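Local coordinates for nuclear receptor subfamily 0 group B member 1 (Mus musculus, PDB 3F5C), which acts as a nuclear receptor without a DNA-binding domain, a corepressor that inhibits the transcriptional activity of other nuclear receptors through heterodimeric interactions, at residues L92-L97 and S161-C166; Q81-R86 and P190-V195. All coordinates share one frame; numbering follows the deposited sequence.

Interaction 1. Residues L92-L97 and S161-C166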
# COMPACT_ATOMS: atom_id res chain seq x y z
N LEU B 92 -10.72 -1.39 24.62
CA LEU B 92 -9.48 -1.89 24.04
C LEU B 92 -8.66 -2.71 25.01
O LEU B 92 -8.12 -3.74 24.61
CB LEU B 92 -8.63 -0.73 23.58
CG LEU B 92 -9.14 0.03 22.36
CD1 LEU B 92 -8.17 1.14 22.01
CD2 LEU B 92 -9.31 -0.88 21.18
N LEU B 93 -8.54 -2.26 26.25
CA LEU B 93 -7.86 -3.04 27.26
C LEU B 93 -8.52 -4.39 27.40
O LEU B 93 -7.85 -5.41 27.49
CB LEU B 93 -7.91 -2.34 28.59
CG LEU B 93 -6.77 -2.62 29.55
CD1 LEU B 93 -7.26 -2.47 30.98
CD2 LEU B 93 -6.24 -3.97 29.35
N MET B 94 -9.85 -4.40 27.43
CA MET B 94 -10.60 -5.64 27.62
C MET B 94 -10.35 -6.59 26.47
O MET B 94 -10.24 -7.81 26.62
CB MET B 94 -12.08 -5.31 27.71
CG MET B 94 -12.50 -4.69 29.02
SD MET B 94 -11.95 -5.67 30.41
CE MET B 94 -10.53 -4.73 30.95
N LEU B 95 -10.27 -6.01 25.30
CA LEU B 95 -10.05 -6.76 24.09
C LEU B 95 -8.63 -7.40 24.10
O LEU B 95 -8.43 -8.50 23.62
CB LEU B 95 -10.24 -5.81 22.93
CG LEU B 95 -10.96 -6.36 21.72
CD1 LEU B 95 -11.81 -7.51 22.13
CD2 LEU B 95 -11.78 -5.27 21.07
N GLU B 96 -7.66 -6.70 24.67
CA GLU B 96 -6.31 -7.24 24.79
C GLU B 96 -6.25 -8.37 25.78
O GLU B 96 -5.67 -9.40 25.51
CB GLU B 96 -5.32 -6.17 25.24
CG GLU B 96 -4.68 -5.43 24.09
CD GLU B 96 -3.79 -6.33 23.27
OE1 GLU B 96 -3.32 -7.34 23.83
OE2 GLU B 96 -3.56 -6.01 22.08
N LEU B 97 -6.84 -8.15 26.94
CA LEU B 97 -6.79 -9.13 28.02
C LEU B 97 -7.46 -10.45 27.62
O LEU B 97 -7.03 -11.54 28.01
CB LEU B 97 -7.41 -8.55 29.28
CG LEU B 97 -6.74 -7.25 29.76
CD1 LEU B 97 -7.48 -6.70 30.96
CD2 LEU B 97 -5.25 -7.43 30.07
N SER B 161 -18.09 -12.79 31.61
CA SER B 161 -18.99 -13.10 30.49
C SER B 161 -18.35 -12.75 29.14
O SER B 161 -18.25 -13.58 28.24
CB SER B 161 -20.32 -12.37 30.64
OG SER B 161 -20.86 -12.53 31.92
N PHE B 162 -17.91 -11.50 29.02
CA PHE B 162 -17.25 -11.06 27.80
C PHE B 162 -16.04 -11.94 27.47
O PHE B 162 -15.95 -12.50 26.37
CB PHE B 162 -16.85 -9.59 27.90
CG PHE B 162 -15.99 -9.13 26.77
CD1 PHE B 162 -16.53 -8.91 25.52
CD2 PHE B 162 -14.63 -8.94 26.94
CE1 PHE B 162 -15.71 -8.50 24.46
CE2 PHE B 162 -13.82 -8.53 25.90
CZ PHE B 162 -14.37 -8.31 24.67
N PHE B 163 -15.12 -12.07 28.41
CA PHE B 163 -13.92 -12.87 28.16
C PHE B 163 -14.32 -14.21 27.58
O PHE B 163 -13.88 -14.59 26.50
CB PHE B 163 -13.15 -13.07 29.47
CG PHE B 163 -12.21 -11.95 29.81
CD1 PHE B 163 -12.55 -10.63 29.57
CD2 PHE B 163 -11.00 -12.22 30.41
CE1 PHE B 163 -11.68 -9.59 29.89
CE2 PHE B 163 -10.13 -11.19 30.74
CZ PHE B 163 -10.48 -9.88 30.48
N PHE B 164 -15.18 -14.92 28.29
CA PHE B 164 -15.60 -16.23 27.87
C PHE B 164 -16.19 -16.20 26.48
O PHE B 164 -15.85 -17.03 25.65
CB PHE B 164 -16.59 -16.83 28.86
CG PHE B 164 -15.97 -17.18 30.19
CD1 PHE B 164 -15.33 -18.39 30.38
CD2 PHE B 164 -16.05 -16.29 31.26
CE1 PHE B 164 -14.76 -18.71 31.62
CE2 PHE B 164 -15.49 -16.61 32.49
CZ PHE B 164 -14.84 -17.82 32.67
N LYS B 165 -17.08 -15.25 26.22
CA LYS B 165 -17.65 -15.17 24.88
C LYS B 165 -16.55 -15.14 23.83
O LYS B 165 -16.64 -15.82 22.82
CB LYS B 165 -18.56 -13.96 24.69
CG LYS B 165 -19.55 -14.17 23.57
CD LYS B 165 -20.49 -15.37 23.90
CE LYS B 165 -21.10 -16.07 22.68
NZ LYS B 165 -22.05 -15.22 21.92
N CYS B 166 -15.51 -14.35 24.08
CA CYS B 166 -14.43 -14.20 23.11
C CYS B 166 -13.76 -15.53 22.92
O CYS B 166 -13.48 -15.95 21.81
CB CYS B 166 -13.40 -13.20 23.62
SG CYS B 166 -13.97 -11.52 23.67
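The ring of Phe-162 meets helix 78-99 with its rim: the carbonyl O of Met-94 and the CD1 methyl of Leu-95 both lie at its edge, near the ring plane, while one face is occupied from within its own helix by Cys-166 SG, set off toward the rim. CE2 of Phe-162 stands 3.7 Å from Met-94 O, and the neighbouring CZ of Phe-162 lies at the same distance, 3.7 Å, from Leu-95 CD1, so two adjacent ring carbons do the touching. The ring reaches this position because its CG extends anti to the backbone N (chi1 171°).

Phe-163, one residue on, is also approached at its edge, here by sulfur: Met-94 SD is 4.0 Å from Phe-163 CE1. The line from the ring centroid to Met-94 SD lies 81° off the ring normal, which puts the sulfur at the edge in a Met-aromatic contact. The methionine chain bends at chi2 and chi3 and crosses the phenylalanine side chain at about a right angle. On the next corner of the same ring, Leu-97 CB comes obliquely to Phe-163 CZ at 3.6 Å. Met-94 thus serves both rings, its backbone oxygen and CB beside Phe-162 and its sulfur beside Phe-163. No hydrogen bond joins the segments; this is an apolar helix-helix interface.

The axes of the two segments approach to 10.2 Å and cross at -51°, a spacing bridged by the two rings together with the Met-94, Leu-95 and Leu-97 side chains. The contact is buried inside the nuclear receptor ligand-binding domain, here built of helices without strands. Helix 222-234 joins it through Ala-230 and Leu-234 against Phe-162, helix 241-251 brings Val-242 and Phe-246 onto Met-94, and Leu-179 of helix 173-184 packs on Leu-95.

Interaction 2. Residues Q81-R86 and P190-V195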
# COMPACT_ATOMS: atom_id res chain seq x y z
N GLN B 81 -6.29 12.72 18.90
CA GLN B 81 -5.71 11.47 19.39
C GLN B 81 -6.14 11.21 20.83
O GLN B 81 -6.48 10.09 21.20
CB GLN B 81 -4.18 11.50 19.34
CG GLN B 81 -3.60 11.55 17.96
CD GLN B 81 -2.13 11.33 18.00
OE1 GLN B 81 -1.57 11.05 19.05
NE2 GLN B 81 -1.48 11.47 16.86
N LEU B 82 -6.13 12.26 21.63
CA LEU B 82 -6.39 12.15 23.04
C LEU B 82 -7.83 11.72 23.25
O LEU B 82 -8.10 10.83 24.06
CB LEU B 82 -6.13 13.48 23.72
CG LEU B 82 -6.26 13.44 25.23
CD1 LEU B 82 -5.29 12.44 25.80
CD2 LEU B 82 -6.02 14.82 25.80
N VAL B 83 -8.76 12.33 22.52
CA VAL B 83 -10.17 11.97 22.60
C VAL B 83 -10.35 10.46 22.43
O VAL B 83 -10.78 9.75 23.35
CB VAL B 83 -10.99 12.68 21.51
CG1 VAL B 83 -12.39 12.13 21.44
CG2 VAL B 83 -11.04 14.14 21.79
N LEU B 84 -10.03 9.99 21.24
CA LEU B 84 -10.18 8.59 20.91
C LEU B 84 -9.76 7.74 22.08
O LEU B 84 -10.52 6.95 22.63
CB LEU B 84 -9.32 8.26 19.70
CG LEU B 84 -9.81 8.85 18.39
CD1 LEU B 84 -8.89 8.47 17.27
CD2 LEU B 84 -11.20 8.36 18.10
N VAL B 85 -8.51 7.91 22.46
CA VAL B 85 -7.94 7.13 23.53
C VAL B 85 -8.64 7.33 24.89
O VAL B 85 -8.78 6.40 25.67
CB VAL B 85 -6.48 7.48 23.62
CG1 VAL B 85 -5.80 6.56 24.58
CG2 VAL B 85 -5.87 7.36 22.24
N ARG B 86 -9.08 8.53 25.19
CA ARG B 86 -9.68 8.76 26.48
C ARG B 86 -11.00 8.03 26.62
O ARG B 86 -11.61 8.05 27.69
CB ARG B 86 -9.84 10.26 26.76
CG ARG B 86 -8.52 10.90 27.13
CD ARG B 86 -8.67 12.21 27.89
NE ARG B 86 -7.38 12.59 28.48
CZ ARG B 86 -7.14 13.76 29.07
NH1 ARG B 86 -8.09 14.67 29.15
NH2 ARG B 86 -5.94 14.01 29.57
N PRO B 190 -18.08 11.58 21.52
CA PRO B 190 -18.34 13.02 21.66
C PRO B 190 -17.02 13.77 21.79
O PRO B 190 -16.16 13.29 22.51
CB PRO B 190 -19.13 13.11 22.97
CG PRO B 190 -19.67 11.72 23.20
CD PRO B 190 -18.61 10.81 22.66
N GLY B 191 -16.87 14.91 21.13
CA GLY B 191 -15.63 15.68 21.20
C GLY B 191 -14.77 15.61 19.94
O GLY B 191 -13.86 16.42 19.75
N LEU B 192 -15.05 14.64 19.08
CA LEU B 192 -14.38 14.51 17.79
C LEU B 192 -14.67 15.71 16.92
O LEU B 192 -15.75 16.32 17.01
CB LEU B 192 -14.84 13.25 17.04
CG LEU B 192 -14.44 11.91 17.65
CD1 LEU B 192 -14.88 10.74 16.79
CD2 LEU B 192 -12.95 11.87 17.90
N GLN B 193 -13.72 16.06 16.07
CA GLN B 193 -13.93 17.10 15.10
C GLN B 193 -13.55 16.55 13.74
O GLN B 193 -13.74 17.20 12.72
CB GLN B 193 -13.10 18.34 15.44
CG GLN B 193 -13.41 18.88 16.83
CD GLN B 193 -12.41 19.92 17.28
OE1 GLN B 193 -11.72 20.52 16.46
NE2 GLN B 193 -12.33 20.14 18.60
N CYS B 194 -13.03 15.33 13.76
CA CYS B 194 -12.61 14.64 12.55
C CYS B 194 -13.55 13.50 12.24
O CYS B 194 -13.13 12.46 11.77
CB CYS B 194 -11.20 14.08 12.72
SG CYS B 194 -10.94 13.13 14.23
N VAL B 195 -14.84 13.72 12.50
CA VAL B 195 -15.86 12.71 12.26
C VAL B 195 -15.70 12.01 10.91
O VAL B 195 -15.59 10.78 10.85
CB VAL B 195 -17.28 13.31 12.39
CG1 VAL B 195 -18.33 12.26 12.14
CG2 VAL B 195 -17.48 13.93 13.77
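Val-83 meets the loop 190-195 with both of its methyls, in a helix-to-loop contact of the nuclear receptor ligand-binding domain, an all-helical fold. The loop links helix 173-184 to helix 195-216, and its contact with residues 81-86 is apolar packing. With CG1 of Val-83 anti to the backbone N (chi1 171°) and CG2 beside that N, the methyls face different parts of the loop: CG1 packs on Leu-192 CD2 at 3.6 Å and lies near the carbonyl of Pro-190, while CG2 lies 4.2 Å from Gly-191 O. Across the contact the closest CA atoms are those of Val-83 and Gly-191, 6.7 Å apart. At the backbone angles of Gly-191 (phi 107°) a CB would be pressed against the carbonyl O of Pro-190, which glycine avoids.

Leu-84 follows, buried where Val-83 is partly exposed. Its side chain crosses that of Leu-192 at about a right angle, and Leu-76, Phe-73 and Leu-189 pack on it as well. Beyond Leu-192, a hydrogen bond from Gln-193 N to Gln-80 OE1, one residue earlier on helix 78-99, adds a polar tie, and Gln-193 OE1 bonds a basic side chain of another protein chain. A single methyl, Leu-192 CD2, reaches both helix residues, with Leu-84 CD2 3.9 Å from it.

Helix 78-99 takes part in both contacts, which together illustrate how one helix can be packed differently along its length. Interaction 1 belongs to the core: all its touching residues are buried, and its partner is another helix presenting aromatic rings. Interaction 2 lies at the surface, farther from the centre of the chain, where aliphatic branches meet a loop with exposed residues, and another protein chain contacts part of that loop. Neither has a hydrogen bond between its segments, but sulfur and ring edges mark the first and methyl groups the second. Their centres are about 23 Å apart, and along the chain interaction 1 is nested within the loop that interaction 2 closes.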